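Local coordinates for protein beta-glucanase (PDB 3WVJ) that hydrolyses mixed-linkage beta-1,3-1,4-glucans as an endo-acting lichenase of glycoside hydrolase family 16, built on a beta-jellyroll fold, at residues Gly150-Arg154 / Pro155-Asp159. Sequence-based numbering, arbitrary orientation.
Sequences GFEWR and PDYID
E152 and D159 face each other as an antiparallel hydrogen-bonded pair: E152 N donates to D159 O and D159 N to E152 O, the latter nearly straight at 169°. Toward the turn R154 N reaches Y157 O at 2.9 Å, whereas Y157 N lies a longer 3.3 Å from R154 O and well above that carbonyl's plane. The chain reverses through P155 and D156, closing the beta hairpin that joins strands 147-154 and 157-162 of the jellyroll.

Polar side chains gather on the E152, R154, Y157 and D159 face. The phenol of Y157 donates to E152 OE1 (OH to OE1 2.8 Å), with carboxylate and ring planes 61° apart. The other oxygen, E152 OE2, takes the salt bridge from R154 NE at 3.2 Å, approached from above the carboxylate plane. R154 CB sits over one face of the Y157 ring, 3.9 Å from its centroid in a CH-pi contact, and CG lies against the phenol end; the bend at chi2 (-78°) then turns the chain beyond CG, whose NE reaches E152 while NH2 continues to P215 O.

Apolar contacts occupy the opposite face, where W153 CD1 meets I158 CG1 at 3.9 Å. F151 CB touches I158 CG2 at 3.7 Å, and all three side chains pack on I108 of strand 106-113.

E152 OE1 and D159 OD2 are 4.3 Å apart, but R154 pairs with E152, while K166 and R169, which also makes a cation-pi contact with Y157, form salt bridges with D159; this probably offsets the repulsion and favours both carboxylates remaining ionised.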
loop_
_atom_site.group_PDB
_atom_site.type_symbol
_atom_site.label_atom_id
_atom_site.label_comp_id
_atom_site.label_asym_id
_atom_site.label_seq_id
_atom_site.Cartn_x
_atom_site.Cartn_y
_atom_site.Cartn_z
ATOM N N GLY A 150 -9.073 -1.282 -4.964
ATOM C CA GLY A 150 -8.360 -1.874 -6.106
ATOM C C GLY A 150 -8.190 -0.877 -7.222
ATOM O O GLY A 150 -8.787 0.196 -7.164
ATOM N N PHE A 151 -7.369 -1.238 -8.222
ATOM C CA PHE A 151 -7.242 -0.476 -9.465
ATOM C C PHE A 151 -7.040 -1.399 -10.652
ATOM O O PHE A 151 -6.338 -2.429 -10.537
ATOM C CB PHE A 151 -6.105 0.523 -9.393
ATOM C CG PHE A 151 -4.825 -0.024 -8.825
ATOM C CD1 PHE A 151 -3.828 -0.561 -9.662
ATOM C CD2 PHE A 151 -4.578 0.025 -7.450
ATOM C CE1 PHE A 151 -2.628 -1.043 -9.156
ATOM C CE2 PHE A 151 -3.391 -0.488 -6.939
ATOM C CZ PHE A 151 -2.407 -1.022 -7.784
ATOM N N GLU A 152 -7.672 -1.095 -11.780
ATOM C CA GLU A 152 -7.306 -1.759 -13.034
ATOM C C GLU A 152 -6.316 -0.803 -13.666
ATOM O O GLU A 152 -6.649 0.342 -13.993
ATOM C CB GLU A 152 -8.472 -2.026 -13.972
ATOM C CG GLU A 152 -8.032 -2.854 -15.212
ATOM C CD GLU A 152 -8.990 -2.830 -16.411
ATOM O OE1 GLU A 152 -9.593 -1.779 -16.710
ATOM O OE2 GLU A 152 -9.154 -3.859 -17.100
ATOM N N TRP A 153 -5.099 -1.289 -13.820
ATOM C CA TRP A 153 -4.007 -0.606 -14.472
ATOM C C TRP A 153 -3.869 -1.083 -15.896
ATOM O O TRP A 153 -3.735 -2.306 -16.165
ATOM C CB TRP A 153 -2.726 -0.864 -13.708
ATOM C CG TRP A 153 -1.449 -0.320 -14.304
ATOM C CD1 TRP A 153 -1.242 0.891 -15.008
ATOM C CD2 TRP A 153 -0.117 -0.913 -14.174
ATOM N NE1 TRP A 153 0.093 1.046 -15.338
ATOM C CE2 TRP A 153 0.818 -0.012 -14.889
ATOM C CE3 TRP A 153 0.367 -2.107 -13.633
ATOM C CZ2 TRP A 153 2.178 -0.307 -15.009
ATOM C CZ3 TRP A 153 1.731 -2.376 -13.735
ATOM C CH2 TRP A 153 2.615 -1.504 -14.403
ATOM N N ARG A 154 -3.867 -0.117 -16.812
ATOM C CA ARG A 154 -3.772 -0.375 -18.246
ATOM C C ARG A 154 -2.818 0.636 -18.881
ATOM O O ARG A 154 -2.389 1.606 -18.233
ATOM C CB ARG A 154 -5.159 -0.345 -18.921
ATOM C CG ARG A 154 -6.109 -1.468 -18.523
ATOM C CD ARG A 154 -5.775 -2.776 -19.239
ATOM N NE ARG A 154 -6.285 -3.913 -18.489
ATOM C CZ ARG A 154 -5.817 -5.164 -18.614
ATOM N NH1 ARG A 154 -4.817 -5.413 -19.483
ATOM N NH2 ARG A 154 -6.325 -6.166 -17.877
ATOM N N PRO A 155 -2.437 0.405 -20.131
ATOM C CA PRO A 155 -1.394 1.294 -20.669
ATOM C C PRO A 155 -1.792 2.761 -20.683
ATOM O O PRO A 155 -0.938 3.658 -20.572
ATOM C CB PRO A 155 -1.200 0.764 -22.107
ATOM C CG PRO A 155 -1.743 -0.647 -22.063
ATOM C CD PRO A 155 -2.855 -0.639 -21.081
ATOM N N ASP A 156 -3.087 3.054 -20.790
ATOM C CA ASP A 156 -3.507 4.453 -20.886
ATOM C C ASP A 156 -4.215 4.964 -19.647
ATOM O O ASP A 156 -4.623 6.128 -19.613
ATOM C CB ASP A 156 -4.456 4.622 -22.060
ATOM C CG ASP A 156 -3.728 4.764 -23.389
ATOM O OD1 ASP A 156 -2.575 5.216 -23.383
ATOM O OD2 ASP A 156 -4.305 4.459 -24.467
ATOM N N TYR A 157 -4.466 4.100 -18.663
ATOM C CA TYR A 157 -5.274 4.576 -17.530
ATOM C C TYR A 157 -5.120 3.734 -16.313
ATOM O O TYR A 157 -4.586 2.614 -16.366
ATOM C CB TYR A 157 -6.788 4.710 -17.886
ATOM C CG TYR A 157 -7.451 3.377 -18.166
ATOM C CD1 TYR A 157 -7.971 2.600 -17.132
ATOM C CD2 TYR A 157 -7.530 2.889 -19.449
ATOM C CE1 TYR A 157 -8.553 1.392 -17.377
ATOM C CE2 TYR A 157 -8.120 1.684 -19.713
ATOM C CZ TYR A 157 -8.626 0.953 -18.685
ATOM O OH TYR A 157 -9.219 -0.206 -18.980
ATOM N N ILE A 158 -5.623 4.293 -15.219
ATOM C CA ILE A 158 -5.781 3.595 -13.973
ATOM C C ILE A 158 -7.203 3.875 -13.479
ATOM O O ILE A 158 -7.570 4.998 -13.253
ATOM C CB ILE A 158 -4.748 4.029 -12.904
ATOM C CG1 ILE A 158 -3.307 3.848 -13.423
ATOM C CG2 ILE A 158 -4.845 3.094 -11.703
ATOM C CD1 ILE A 158 -2.238 4.516 -12.562
ATOM N N ASP A 159 -7.973 2.823 -13.284
ATOM C CA ASP A 159 -9.310 2.956 -12.774
ATOM C C ASP A 159 -9.365 2.486 -11.354
ATOM O O ASP A 159 -9.002 1.303 -11.092
ATOM C CB ASP A 159 -10.242 2.098 -13.627
ATOM C CG ASP A 159 -10.628 2.781 -14.887
ATOM O OD1 ASP A 159 -10.351 4.006 -15.068
ATOM O OD2 ASP A 159 -11.235 2.086 -15.719
#